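Local coordinates for kappa-carrageenase (Zobellia galactanivorans, PDB 5OCR), which probably hydrolyses kappa-carrageenan through its family 16 glycoside hydrolase domain, the beta-jellyroll part of a longer protein, at residues S64-A76 / K267-Y279. Residues are numbered along the deposited sequence; the frame is centred on the assembly and turned at random. Where two conformers were deposited one is given.
Sequences SNGIAELTMRHNA and KLSDIPTSMYVDY. With MG (magnesium ion), chain F.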
loop_
_atom_site.group_PDB
_atom_site.type_symbol
_atom_site.label_atom_id
_atom_site.label_comp_id
_atom_site.label_asym_id
_atom_site.label_seq_id
_atom_site.Cartn_x
_atom_site.Cartn_y
_atom_site.Cartn_z
ATOM N N SER A 64 -2.597 1.445 20.139
ATOM C CA SER A 64 -3.105 0.980 21.445
ATOM C C SER A 64 -2.849 -0.528 21.653
ATOM O O SER A 64 -3.148 -1.331 20.763
ATOM C CB SER A 64 -4.592 1.285 21.383
ATOM O OG SER A 64 -5.256 0.850 22.545
ATOM N N ASN A 65 -2.366 -0.923 22.828
ATOM C CA ASN A 65 -2.220 -2.305 23.179
ATOM C C ASN A 65 -1.578 -3.167 22.043
ATOM O O ASN A 65 -1.984 -4.323 21.777
ATOM C CB ASN A 65 -3.566 -2.872 23.681
ATOM C CG ASN A 65 -4.238 -1.993 24.772
ATOM O OD1 ASN A 65 -3.636 -1.083 25.348
ATOM N ND2 ASN A 65 -5.497 -2.260 25.024
ATOM N N GLY A 66 -0.525 -2.638 21.425
ATOM C CA GLY A 66 0.299 -3.408 20.524
ATOM C C GLY A 66 -0.165 -3.273 19.103
ATOM O O GLY A 66 0.478 -3.883 18.230
ATOM N N ILE A 67 -1.206 -2.459 18.856
ATOM C CA ILE A 67 -1.817 -2.436 17.465
ATOM C C ILE A 67 -1.960 -1.000 16.959
ATOM O O ILE A 67 -2.501 -0.131 17.643
ATOM C CB ILE A 67 -3.242 -3.062 17.522
ATOM C CG1 ILE A 67 -3.175 -4.527 18.071
ATOM C CG2 ILE A 67 -3.986 -3.050 16.113
ATOM C CD1 ILE A 67 -2.595 -5.604 17.150
ATOM N N ALA A 68 -1.403 -0.736 15.774
ATOM C CA ALA A 68 -1.579 0.591 15.180
ATOM C C ALA A 68 -2.849 0.604 14.442
ATOM O O ALA A 68 -3.147 -0.351 13.727
ATOM C CB ALA A 68 -0.450 0.862 14.224
ATOM N N GLU A 69 -3.522 1.766 14.500
ATOM C CA GLU A 69 -4.835 1.949 13.834
ATOM C C GLU A 69 -4.731 3.116 12.842
ATOM O O GLU A 69 -4.306 4.206 13.275
ATOM C CB GLU A 69 -5.919 2.227 14.917
ATOM C CG GLU A 69 -7.300 2.505 14.293
ATOM C CD GLU A 69 -8.459 2.635 15.268
ATOM O OE1 GLU A 69 -8.215 2.613 16.471
ATOM O OE2 GLU A 69 -9.644 2.713 14.815
ATOM N N LEU A 70 -5.017 2.930 11.552
ATOM C CA LEU A 70 -4.935 3.998 10.589
ATOM C C LEU A 70 -6.386 4.213 10.110
ATOM O O LEU A 70 -7.057 3.268 9.731
ATOM C CB LEU A 70 -3.991 3.590 9.422
ATOM C CG LEU A 70 -2.533 3.347 9.830
ATOM C CD1 LEU A 70 -2.303 1.959 10.409
ATOM C CD2 LEU A 70 -1.622 3.479 8.604
ATOM N N THR A 71 -6.849 5.461 10.131
ATOM C CA THR A 71 -8.281 5.733 9.984
ATOM C C THR A 71 -8.574 6.691 8.834
ATOM O O THR A 71 -7.859 7.738 8.693
ATOM C CB THR A 71 -8.815 6.351 11.324
ATOM O OG1 THR A 71 -8.541 5.413 12.378
ATOM C CG2 THR A 71 -10.343 6.567 11.313
ATOM N N MET A 72 -9.589 6.372 8.053
ATOM C CA MET A 72 -10.146 7.291 7.020
ATOM C C MET A 72 -11.272 8.101 7.657
ATOM O O MET A 72 -12.199 7.520 8.199
ATOM C CB MET A 72 -10.709 6.440 5.868
ATOM C CG MET A 72 -11.268 7.300 4.705
ATOM S SD MET A 72 -9.967 8.155 3.834
ATOM C CE MET A 72 -9.038 6.730 3.124
ATOM N N ARG A 73 -11.187 9.444 7.622
ATOM C CA ARG A 73 -12.202 10.298 8.286
ATOM C C ARG A 73 -12.803 11.242 7.262
ATOM O O ARG A 73 -12.137 11.652 6.285
ATOM C CB ARG A 73 -11.537 11.201 9.340
ATOM C CG ARG A 73 -11.101 10.351 10.536
ATOM C CD ARG A 73 -10.699 11.255 11.677
ATOM N NE ARG A 73 -9.923 10.465 12.649
ATOM C CZ ARG A 73 -10.436 9.617 13.530
ATOM N NH1 ARG A 73 -11.769 9.435 13.598
ATOM N NH2 ARG A 73 -9.626 8.949 14.363
ATOM N N HIS A 74 -14.061 11.604 7.467
ATOM C CA HIS A 74 -14.721 12.543 6.544
ATOM C C HIS A 74 -14.467 13.935 7.069
ATOM O O HIS A 74 -14.663 14.206 8.270
ATOM C CB HIS A 74 -16.246 12.257 6.566
ATOM C CG HIS A 74 -17.057 13.153 5.682
ATOM N ND1 HIS A 74 -18.351 13.451 5.983
ATOM C CD2 HIS A 74 -16.803 13.693 4.440
ATOM C CE1 HIS A 74 -18.850 14.249 4.984
ATOM N NE2 HIS A 74 -17.928 14.396 4.064
ATOM N N ASN A 75 -14.083 14.851 6.183
ATOM C CA ASN A 75 -13.876 16.249 6.634
ATOM C C ASN A 75 -15.138 16.837 7.313
ATOM O O ASN A 75 -16.246 16.712 6.792
ATOM C CB ASN A 75 -13.461 17.169 5.503
ATOM C CG ASN A 75 -12.154 16.738 4.848
ATOM O OD1 ASN A 75 -11.468 15.827 5.323
ATOM N ND2 ASN A 75 -11.798 17.410 3.775
ATOM N N ALA A 76 -14.936 17.435 8.481
ATOM C CA ALA A 76 -15.996 18.183 9.191
ATOM C C ALA A 76 -16.790 19.030 8.191
ATOM O O ALA A 76 -16.204 19.740 7.327
ATOM C CB ALA A 76 -15.410 19.086 10.283
ATOM N N LYS A 267 -22.660 5.120 2.069
ATOM C CA LYS A 267 -21.443 4.650 2.832
ATOM C C LYS A 267 -20.894 5.607 3.919
ATOM O O LYS A 267 -20.058 5.214 4.725
ATOM C CB LYS A 267 -20.281 4.281 1.912
ATOM C CG LYS A 267 -20.586 3.087 1.056
ATOM C CD LYS A 267 -19.415 2.152 1.072
ATOM C CE LYS A 267 -19.802 0.897 0.349
ATOM N NZ LYS A 267 -19.370 -0.197 1.238
ATOM N N LEU A 268 -21.271 6.897 3.916
ATOM C CA LEU A 268 -20.819 7.795 5.021
ATOM C C LEU A 268 -21.179 7.349 6.403
ATOM O O LEU A 268 -20.457 7.654 7.373
ATOM C CB LEU A 268 -21.282 9.242 4.816
ATOM C CG LEU A 268 -20.660 10.029 3.684
ATOM C CD1 LEU A 268 -21.510 11.282 3.641
ATOM C CD2 LEU A 268 -19.173 10.376 3.914
ATOM N N SER A 269 -22.254 6.566 6.539
ATOM C CA SER A 269 -22.621 6.058 7.850
ATOM C C SER A 269 -21.538 5.113 8.367
ATOM O O SER A 269 -21.438 4.911 9.563
ATOM C CB SER A 269 -23.999 5.364 7.836
ATOM O OG SER A 269 -23.955 4.108 7.168
ATOM N N ASP A 270 -20.723 4.564 7.444
ATOM C CA ASP A 270 -19.626 3.616 7.769
ATOM C C ASP A 270 -18.237 4.246 7.897
ATOM O O ASP A 270 -17.235 3.547 8.044
ATOM C CB ASP A 270 -19.613 2.464 6.765
ATOM C CG ASP A 270 -20.906 1.691 6.800
ATOM O OD1 ASP A 270 -21.380 1.449 7.933
ATOM O OD2 ASP A 270 -21.462 1.359 5.722
ATOM N N ILE A 271 -18.197 5.564 7.873
ATOM C CA ILE A 271 -16.997 6.363 8.086
ATOM C C ILE A 271 -17.155 7.040 9.454
ATOM O O ILE A 271 -18.212 7.619 9.680
ATOM C CB ILE A 271 -16.817 7.393 6.916
ATOM C CG1 ILE A 271 -16.640 6.680 5.521
ATOM C CG2 ILE A 271 -15.681 8.344 7.262
ATOM C CD1 ILE A 271 -15.266 5.964 5.423
ATOM N N PRO A 272 -16.110 7.059 10.333
ATOM C CA PRO A 272 -14.715 6.652 10.041
ATOM C C PRO A 272 -14.580 5.125 9.962
ATOM O O PRO A 272 -15.423 4.372 10.557
ATOM C CB PRO A 272 -13.929 7.221 11.222
ATOM C CG PRO A 272 -14.970 7.316 12.362
ATOM C CD PRO A 272 -16.210 7.761 11.636
ATOM N N THR A 273 -13.540 4.664 9.255
ATOM C CA THR A 273 -13.283 3.232 9.261
ATOM C C THR A 273 -11.767 3.082 9.358
ATOM O O THR A 273 -11.015 4.053 9.008
ATOM C CB THR A 273 -13.852 2.588 7.974
ATOM O OG1 THR A 273 -13.783 1.150 8.139
ATOM C CG2 THR A 273 -13.066 2.964 6.667
ATOM N N SER A 274 -11.292 1.922 9.867
ATOM C CA SER A 274 -9.887 1.817 10.200
ATOM C C SER A 274 -9.324 0.503 9.711
ATOM O O SER A 274 -10.045 -0.484 9.663
ATOM C CB SER A 274 -9.729 1.826 11.701
ATOM O OG SER A 274 -10.176 3.071 12.259
ATOM N N MET A 275 -8.050 0.543 9.262
ATOM C CA MET A 275 -7.194 -0.680 9.202
ATOM C C MET A 275 -6.339 -0.788 10.454
ATOM O O MET A 275 -6.087 0.209 11.126
ATOM C CB MET A 275 -6.277 -0.734 7.930
ATOM C CG MET A 275 -5.281 0.444 7.924
ATOM S SD MET A 275 -4.287 0.474 6.424
ATOM C CE MET A 275 -3.170 -0.890 6.689
ATOM N N TYR A 276 -5.830 -1.985 10.726
ATOM C CA TYR A 276 -5.027 -2.215 11.941
ATOM C C TYR A 276 -3.763 -2.961 11.575
ATOM O O TYR A 276 -3.780 -3.929 10.736
ATOM C CB TYR A 276 -5.838 -3.127 12.918
ATOM C CG TYR A 276 -7.096 -2.436 13.322
ATOM C CD1 TYR A 276 -7.080 -1.569 14.433
ATOM C CD2 TYR A 276 -8.296 -2.625 12.616
ATOM C CE1 TYR A 276 -8.280 -0.894 14.809
ATOM C CE2 TYR A 276 -9.484 -1.932 12.982
ATOM C CZ TYR A 276 -9.432 -1.086 14.073
ATOM O OH TYR A 276 -10.588 -0.473 14.459
ATOM N N VAL A 277 -2.658 -2.595 12.201
ATOM C CA VAL A 277 -1.406 -3.253 11.905
ATOM C C VAL A 277 -0.770 -3.702 13.248
ATOM O O VAL A 277 -0.489 -2.845 14.131
ATOM C CB VAL A 277 -0.446 -2.270 11.203
ATOM C CG1 VAL A 277 0.849 -3.000 10.839
ATOM C CG2 VAL A 277 -1.046 -1.611 9.931
ATOM N N ASP A 278 -0.477 -4.998 13.375
ATOM C CA ASP A 278 0.171 -5.504 14.566
ATOM C C ASP A 278 1.656 -5.305 14.472
ATOM O O ASP A 278 2.285 -4.973 15.484
ATOM C CB ASP A 278 -0.224 -7.007 14.712
ATOM C CG ASP A 278 0.207 -7.640 16.084
ATOM O OD1 ASP A 278 0.513 -6.923 17.027
ATOM O OD2 ASP A 278 0.327 -8.865 16.123
ATOM N N TYR A 279 2.273 -5.482 13.330
ATOM C CA TYR A 279 3.732 -5.169 13.223
ATOM C C TYR A 279 4.076 -4.936 11.759
ATOM O O TYR A 279 3.315 -5.328 10.847
ATOM C CB TYR A 279 4.596 -6.316 13.808
ATOM C CG TYR A 279 4.560 -7.631 13.035
ATOM C CD1 TYR A 279 5.112 -7.775 11.736
ATOM C CD2 TYR A 279 3.974 -8.735 13.628
ATOM C CE1 TYR A 279 5.076 -9.005 11.077
ATOM C CE2 TYR A 279 3.897 -9.954 12.967
ATOM C CZ TYR A 279 4.469 -10.089 11.690
ATOM O OH TYR A 279 4.454 -11.297 11.032
HETATM MG MG MG F . 2.176 -5.249 17.852
HETATM O O HOH W 1 2.673 -6.001 20.083
#
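E69 and S274 meet on one face of an antiparallel strand pair. In one of its two conformers, S274 donates from OG to OE2 of E69 over 2.6 Å. OE2 accepts with its anti lone pair. E69 is extended, with CG anti to its backbone N (chi1 177°), and runs beside Y276, both pointing the same way. Its carboxylate and the Y276 ring are 38° apart, and CG of E69 lies 3.6 Å from CE1 of Y276. CG2 of I67 lies near the plane of the Y276 ring, at its edge, 3.8 Å from CD1 of Y276. On the other face, CB of L70 packs on CG of M275 at 3.7 Å, and CD1 of L70 reaches CG2 of V277.

Backbone bonds join A68 with V277, L70 with M275 and M72 with T273, the last weak from T273 N. At one end, CD2 of L268 sits over the face of the H74 ring, 3.8 Å from its centroid, a CH-pi contact. NE2 of H74 is hydrogen-bonded to OD1 of N78. At the other end, a magnesium ion ties the type I' turn S64-I67 to the corner at D278. It binds G66 O at 2.2 Å, O and OD1 of D278, E30 O and a water. D278 OD2 forms a salt bridge with K105 NZ.

The contact belongs to the beta-jellyroll of the GH16 domain. Strands 61-64 and 86-97 also pair with 67-74, and 100-107 with 273-277. A68 and L70 touch F91 of 86-97; M72, M275 and V277 touch strand 233-241. On the opposite face, I67 and Y276 touch F200 of strand 200-207.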